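Local coordinates for replication initiation and membrane attachment protein (Geobacillus stearothermophilus 10, PDB 5WTN) that forms a tetramer that associates with a primosomal re-initiation protein and probably acts in initiating and restarting bacterial DNA replication, at residues L245-Q248 and K249-L252; E209-F212 and A213-K217; A61-H64 and R65-A68. All blocks are in the same frame, centred on the assembly; numbering follows the deposited sequence.

Overall arrangement
Along the chain contact 3 comes first, then contact 2, then contact 1. Each is a single stretch whose turns touch one another. Contact 3 lies where strand 61-62 of the mixed sheet runs into helix 63-70. Contacts 1 and 2 lie on helices 244-254 and 208-217, which pack together: the centres of contacts 1 and 2 are about 10 Å apart, and Gln248 CG meets Leu215 CD2 at 3.9 Å. Contact 3 is on the opposite side of the chain's centre, its centre about 59 Å from that of contact 1 and about 65 Å from that of contact 2. The contacts thus sample two distant parts of an elongated chain, the N-terminal sheet-and-helix region and a helical region nearer the C-terminus.

Contact 1: L245-Q248 and K249-L252; sequences LEMQ and KLVL
Met247 and Val251, one helical turn apart, put CG and CG2 3.9 Å from each other, and the two side chains cross obliquely. A bend at chi2 (112°) brings Met247 SD to 4.3 Å from Leu250 CD1, a looser contact. On another flank, Gln248 and Leu252 run side by side in the same direction, and Gln248 lays both CG and the amide NE2 beside Leu252 CD1, each at 4.0 Å. Glu246 and Lys249 also point the same way. The glutamate folds back at chi2 (-67°), and the lysine bends at chi3; Glu246 OE1 then stands 3.7 Å from Lys249 NZ, a long salt bridge, with OE2 almost as near to that nitrogen. The firmer partner of this carboxylate is Trp273, whose NE1 is hydrogen-bonded to OE1. Beneath the side chains the helix is regular: Leu250 N to Glu246 O is 3.1 Å and nearly straight (174°), and Leu252 N to Gln248 O is 2.9 Å. Helix 263-278 receives Met247, Leu250 and Val251 on Leu266, and Leu250 also on Ala269, while helix 208-217 meets Met247 and Val251 through Phe211; these two residues therefore sit where helices 208-217 and 263-278 both meet helix 244-254.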
loop_
_atom_site.group_PDB
_atom_site.type_symbol
_atom_site.label_atom_id
_atom_site.label_comp_id
_atom_site.label_asym_id
_atom_site.label_seq_id
_atom_site.Cartn_x
_atom_site.Cartn_y
_atom_site.Cartn_z
ATOM N N LEU A 245 -5.220 -33.979 35.336
ATOM C CA LEU A 245 -4.215 -34.665 36.151
ATOM C C LEU A 245 -2.868 -34.619 35.458
ATOM O O LEU A 245 -1.845 -34.394 36.094
ATOM C CB LEU A 245 -4.603 -36.119 36.420
ATOM C CG LEU A 245 -5.279 -36.384 37.767
ATOM C CD1 LEU A 245 -5.466 -37.882 37.997
ATOM C CD2 LEU A 245 -4.471 -35.740 38.896
ATOM N N GLU A 246 -2.875 -34.826 34.145
ATOM C CA GLU A 246 -1.648 -34.726 33.372
ATOM C C GLU A 246 -1.080 -33.293 33.314
ATOM O O GLU A 246 0.140 -33.110 33.392
ATOM C CB GLU A 246 -1.825 -35.346 31.974
ATOM C CG GLU A 246 -2.027 -36.869 31.972
ATOM C CD GLU A 246 -0.791 -37.664 32.425
ATOM O OE1 GLU A 246 0.208 -37.730 31.664
ATOM O OE2 GLU A 246 -0.816 -38.245 33.537
ATOM N N MET A 247 -1.861 -32.221 33.378
ATOM C CA MET A 247 -1.253 -30.907 33.389
ATOM C C MET A 247 -0.873 -30.542 34.685
ATOM O O MET A 247 -0.146 -29.695 34.884
ATOM C CB MET A 247 -2.137 -29.834 32.918
ATOM C CG MET A 247 -1.356 -28.623 32.586
ATOM S SD MET A 247 -1.481 -28.451 30.907
ATOM C CE MET A 247 -0.397 -27.326 30.530
ATOM N N GLN A 248 -1.399 -31.215 35.598
ATOM C CA GLN A 248 -0.873 -31.049 36.935
ATOM C C GLN A 248 0.589 -31.481 36.958
ATOM O O GLN A 248 1.437 -30.734 37.442
ATOM C CB GLN A 248 -1.694 -31.838 37.949
ATOM C CG GLN A 248 -1.301 -31.583 39.394
ATOM C CD GLN A 248 -2.117 -32.411 40.369
ATOM O OE1 GLN A 248 -3.301 -32.682 40.133
ATOM N NE2 GLN A 248 -1.488 -32.829 41.470
ATOM N N LYS A 249 0.883 -32.658 36.407
ATOM C CA LYS A 249 2.262 -33.134 36.342
ATOM C C LYS A 249 3.152 -32.132 35.613
ATOM O O LYS A 249 4.140 -31.662 36.174
ATOM C CB LYS A 249 2.372 -34.520 35.693
ATOM C CG LYS A 249 2.343 -35.686 36.681
ATOM C CD LYS A 249 2.972 -36.960 36.076
ATOM C CE LYS A 249 2.442 -37.234 34.662
ATOM N NZ LYS A 249 2.902 -38.524 34.029
ATOM N N LEU A 250 2.779 -31.798 34.379
ATOM C CA LEU A 250 3.542 -30.866 33.562
ATOM C C LEU A 250 3.833 -29.570 34.306
ATOM O O LEU A 250 4.950 -29.055 34.274
ATOM C CB LEU A 250 2.778 -30.548 32.285
ATOM C CG LEU A 250 2.395 -31.752 31.432
ATOM C CD1 LEU A 250 1.682 -31.284 30.165
ATOM C CD2 LEU A 250 3.630 -32.581 31.096
ATOM N N VAL A 251 2.831 -29.043 34.988
ATOM C CA VAL A 251 3.027 -27.799 35.706
ATOM C C VAL A 251 4.039 -28.051 36.817
ATOM O O VAL A 251 5.032 -27.341 36.930
ATOM C CB VAL A 251 1.689 -27.220 36.221
ATOM C CG1 VAL A 251 1.923 -26.132 37.249
ATOM C CG2 VAL A 251 0.898 -26.678 35.053
ATOM N N LEU A 252 3.808 -29.106 37.587
ATOM C CA LEU A 252 4.696 -29.473 38.679
ATOM C C LEU A 252 6.137 -29.795 38.229
ATOM O O LEU A 252 7.057 -29.739 39.024
ATOM C CB LEU A 252 4.105 -30.647 39.460
ATOM C CG LEU A 252 2.876 -30.339 40.325
ATOM C CD1 LEU A 252 2.323 -31.591 40.987
ATOM C CD2 LEU A 252 3.209 -29.304 41.377
#

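Contact 2: E209-F212 and A213-K217; sequences ELFF and AGLSK
Leu215 CG lies over one face of the Phe211 ring, a turn further along the helix, with CD1 nearest the ring's outer atoms, 3.5 Å from Phe211 CE1 and 3.7 Å from Phe211 CZ. A chi1 of 171° swings the Phe211 ring out from the helix, and the Leu215 side chain runs back toward the preceding turn to meet it. The two phenyl groups are turned against each other: Phe211 CD1 sits 3.8 Å above the plane of the Phe212 ring, offset toward its rim, whereas Phe212 CE1 lies in plane at the edge of Phe211. Leu215 CD1 is also near Phe212 CD1, at 4.4 Å, and approaches that ring obliquely. One side of helix 208-217, with Phe211 and Leu215, is buried against helix 244-254 and the neighbouring loops, while Glu209, Ser216 and Lys217 are exposed. Leu215 N donates to Phe211 O at 3.2 Å. Ala213 N is shared between two acceptors, Glu209 O at 3.2 Å and, weakly, Leu210 O. Just before the helix, Phe206 meets the Phe211 ring with the planes about 65° apart, and Asp207 OD2 accepts Leu210 N. Arg222 and Val225 pack on Phe212, and Val225 and Val220 on Leu215.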
loop_
_atom_site.group_PDB
_atom_site.type_symbol
_atom_site.label_atom_id
_atom_site.label_comp_id
_atom_site.label_asym_id
_atom_site.label_seq_id
_atom_site.Cartn_x
_atom_site.Cartn_y
_atom_site.Cartn_z
ATOM N N GLU A 209 -11.438 -26.408 37.757
ATOM C CA GLU A 209 -11.914 -26.750 39.088
ATOM C C GLU A 209 -11.124 -27.956 39.614
ATOM O O GLU A 209 -10.527 -27.901 40.698
ATOM C CB GLU A 209 -13.413 -27.056 39.048
ATOM C CG GLU A 209 -14.108 -27.075 40.415
ATOM C CD GLU A 209 -15.247 -28.089 40.479
ATOM O OE1 GLU A 209 -15.765 -28.470 39.405
ATOM O OE2 GLU A 209 -15.614 -28.512 41.601
ATOM N N LEU A 210 -11.100 -29.029 38.828
ATOM C CA LEU A 210 -10.349 -30.223 39.187
ATOM C C LEU A 210 -8.856 -29.918 39.277
ATOM O O LEU A 210 -8.188 -30.292 40.246
ATOM C CB LEU A 210 -10.591 -31.317 38.156
ATOM C CG LEU A 210 -9.946 -32.647 38.515
ATOM C CD1 LEU A 210 -10.595 -33.189 39.775
ATOM C CD2 LEU A 210 -10.048 -33.646 37.369
ATOM N N PHE A 211 -8.350 -29.228 38.257
ATOM C CA PHE A 211 -6.936 -28.887 38.134
ATOM C C PHE A 211 -6.402 -28.187 39.376
ATOM O O PHE A 211 -5.376 -28.580 39.922
ATOM C CB PHE A 211 -6.740 -28.009 36.899
ATOM C CG PHE A 211 -5.373 -27.414 36.784
ATOM C CD1 PHE A 211 -5.102 -26.147 37.285
ATOM C CD2 PHE A 211 -4.348 -28.113 36.162
ATOM C CE1 PHE A 211 -3.824 -25.597 37.177
ATOM C CE2 PHE A 211 -3.073 -27.564 36.058
ATOM C CZ PHE A 211 -2.814 -26.309 36.566
ATOM N N PHE A 212 -7.104 -27.148 39.814
ATOM C CA PHE A 212 -6.685 -26.366 40.972
ATOM C C PHE A 212 -6.837 -27.140 42.266
ATOM O O PHE A 212 -6.177 -26.832 43.257
ATOM C CB PHE A 212 -7.476 -25.067 41.067
ATOM C CG PHE A 212 -7.045 -24.027 40.080
ATOM C CD1 PHE A 212 -5.729 -23.585 40.056
ATOM C CD2 PHE A 212 -7.953 -23.479 39.178
ATOM C CE1 PHE A 212 -5.321 -22.620 39.142
ATOM C CE2 PHE A 212 -7.559 -22.513 38.266
ATOM C CZ PHE A 212 -6.243 -22.084 38.247
ATOM N N ALA A 213 -7.717 -28.133 42.261
ATOM C CA ALA A 213 -7.874 -28.983 43.426
ATOM C C ALA A 213 -6.585 -29.782 43.612
ATOM O O ALA A 213 -6.090 -29.952 44.734
ATOM C CB ALA A 213 -9.060 -29.904 43.250
ATOM N N GLY A 214 -6.046 -30.265 42.494
ATOM C CA GLY A 214 -4.785 -30.974 42.492
ATOM C C GLY A 214 -3.654 -30.118 43.025
ATOM O O GLY A 214 -2.891 -30.565 43.878
ATOM N N LEU A 215 -3.536 -28.890 42.533
ATOM C CA LEU A 215 -2.431 -28.039 42.954
ATOM C C LEU A 215 -2.494 -27.690 44.432
ATOM O O LEU A 215 -1.459 -27.622 45.095
ATOM C CB LEU A 215 -2.353 -26.760 42.122
ATOM C CG LEU A 215 -2.072 -26.908 40.630
ATOM C CD1 LEU A 215 -1.797 -25.550 40.037
ATOM C CD2 LEU A 215 -0.903 -27.840 40.360
ATOM N N SER A 216 -3.699 -27.475 44.954
ATOM C CA SER A 216 -3.824 -27.062 46.345
ATOM C C SER A 216 -3.419 -28.186 47.313
ATOM O O SER A 216 -2.877 -27.920 48.394
ATOM C CB SER A 216 -5.229 -26.540 46.638
ATOM O OG SER A 216 -5.200 -25.630 47.728
ATOM N N LYS A 217 -3.656 -29.430 46.900
ATOM C CA LYS A 217 -3.230 -30.613 47.653
ATOM C C LYS A 217 -1.705 -30.721 47.704
ATOM O O LYS A 217 -1.141 -31.252 48.665
ATOM C CB LYS A 217 -3.817 -31.880 47.021
ATOM C CG LYS A 217 -3.841 -33.109 47.928
ATOM C CD LYS A 217 -4.654 -34.250 47.302
ATOM C CE LYS A 217 -5.971 -33.754 46.673
ATOM N NZ LYS A 217 -6.969 -33.219 47.648
#

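Contact 3: A61-H64 and R65-A68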
loop_
_atom_site.group_PDB
_atom_site.type_symbol
_atom_site.label_atom_id
_atom_site.label_comp_id
_atom_site.label_asym_id
_atom_site.label_seq_id
_atom_site.Cartn_x
_atom_site.Cartn_y
_atom_site.Cartn_z
ATOM N N ALA A 61 26.873 0.939 1.923
ATOM C CA ALA A 61 26.938 2.092 1.045
ATOM C C ALA A 61 27.709 3.168 1.798
ATOM O O ALA A 61 27.868 3.082 3.011
ATOM C CB ALA A 61 25.543 2.563 0.713
ATOM N N THR A 62 28.208 4.165 1.086
ATOM C CA THR A 62 28.906 5.271 1.737
ATOM C C THR A 62 27.950 6.421 1.699
ATOM O O THR A 62 27.094 6.482 0.814
ATOM C CB THR A 62 30.240 5.649 1.039
ATOM O OG1 THR A 62 29.984 6.271 -0.229
ATOM C CG2 THR A 62 31.109 4.423 0.834
ATOM N N HIS A 63 28.055 7.336 2.647
ATOM C CA HIS A 63 27.088 8.428 2.684
ATOM C C HIS A 63 27.049 9.273 1.407
ATOM O O HIS A 63 26.147 10.095 1.240
ATOM C CB HIS A 63 27.294 9.292 3.922
ATOM C CG HIS A 63 26.724 8.687 5.167
ATOM N ND1 HIS A 63 27.283 7.587 5.783
ATOM C CD2 HIS A 63 25.650 9.034 5.912
ATOM C CE1 HIS A 63 26.571 7.280 6.852
ATOM N NE2 HIS A 63 25.578 8.144 6.953
ATOM N N HIS A 64 28.034 9.089 0.527
ATOM C CA HIS A 64 28.001 9.694 -0.792
ATOM C C HIS A 64 26.703 9.322 -1.478
ATOM O O HIS A 64 26.032 10.172 -2.065
ATOM C CB HIS A 64 29.175 9.193 -1.620
ATOM C CG HIS A 64 30.427 9.981 -1.420
ATOM N ND1 HIS A 64 30.421 11.347 -1.226
ATOM C CD2 HIS A 64 31.728 9.599 -1.386
ATOM C CE1 HIS A 64 31.661 11.774 -1.079
ATOM N NE2 HIS A 64 32.472 10.733 -1.173
ATOM N N ARG A 65 26.343 8.047 -1.379
ATOM C CA ARG A 65 25.114 7.555 -1.989
ATOM C C ARG A 65 23.856 8.320 -1.530
ATOM O O ARG A 65 23.070 8.763 -2.352
ATOM C CB ARG A 65 24.968 6.070 -1.711
ATOM C CG ARG A 65 23.733 5.436 -2.295
ATOM C CD ARG A 65 23.741 3.992 -1.932
ATOM N NE ARG A 65 22.537 3.273 -2.302
ATOM C CZ ARG A 65 22.554 2.034 -2.776
ATOM N NH1 ARG A 65 23.723 1.424 -2.953
ATOM N NH2 ARG A 65 21.417 1.413 -3.081
ATOM N N LEU A 66 23.718 8.518 -0.224
ATOM C CA LEU A 66 22.612 9.303 0.314
ATOM C C LEU A 66 22.616 10.739 -0.216
ATOM O O LEU A 66 21.560 11.312 -0.485
ATOM C CB LEU A 66 22.655 9.310 1.844
ATOM C CG LEU A 66 22.016 8.109 2.545
ATOM C CD1 LEU A 66 22.109 8.259 4.056
ATOM C CD2 LEU A 66 20.570 7.938 2.107
ATOM N N MET A 67 23.807 11.316 -0.363
ATOM C CA MET A 67 23.951 12.686 -0.831
ATOM C C MET A 67 23.475 12.772 -2.272
ATOM O O MET A 67 22.802 13.741 -2.667
ATOM C CB MET A 67 25.396 13.162 -0.693
ATOM C CG MET A 67 25.909 13.255 0.748
ATOM S SD MET A 67 27.613 13.818 0.901
ATOM C CE MET A 67 27.415 15.395 0.146
ATOM N N ALA A 68 23.791 11.720 -3.027
ATOM C CA ALA A 68 23.415 11.627 -4.428
ATOM C C ALA A 68 21.915 11.393 -4.586
ATOM O O ALA A 68 21.271 12.048 -5.401
ATOM C CB ALA A 68 24.177 10.535 -5.097
#
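Arg65 N donates to Thr62 O at 2.8 Å (N-H...O 142°) where the extended backbone of Ala61 and Thr62 turns into helix 63-70, and the regular i to i+4 pattern follows with Met67 N to His63 O at 3.1 Å and Ala68 N to His64 O at 2.9 Å. Arg65 stretches back along the strand: every torsion from chi1 (-180°) to chi3 is close to fully extended, which lays CD 3.5 Å from Ala61 CB, and beyond that point NE makes a salt bridge with Glu52 of helix 40-55. The imidazole of His63 is fixed at both nitrogens, ND1 to Asp12 O and NE2 to Tyr107 OH, and its ring also meets Tyr14 edge-to-face. Leu66 runs beside this histidine in the same direction, its CD1 4.1 Å from His63 CD2. His64 and Met67 meet more loosely: Met67 SD lies 4.3 Å from His64 ND1 and 5.3 Å from the centre of that ring, at an oblique angle. Helix 74-86 receives Leu66 and Met67 on Ile77, while Arg65 and Ala68 pack on Leu136 and Gln131 of a second subunit. Strand 61-62 pairs antiparallel with strand 13-17 and leads into helix 63-70; in sequence, helices 24-38 and 40-55 come before it and helix 74-86 and the strands 90-95 and 104-109 after, an order consistent with a winged-helix-type domain, as in the N-terminal part of the related primosomal protein DnaD.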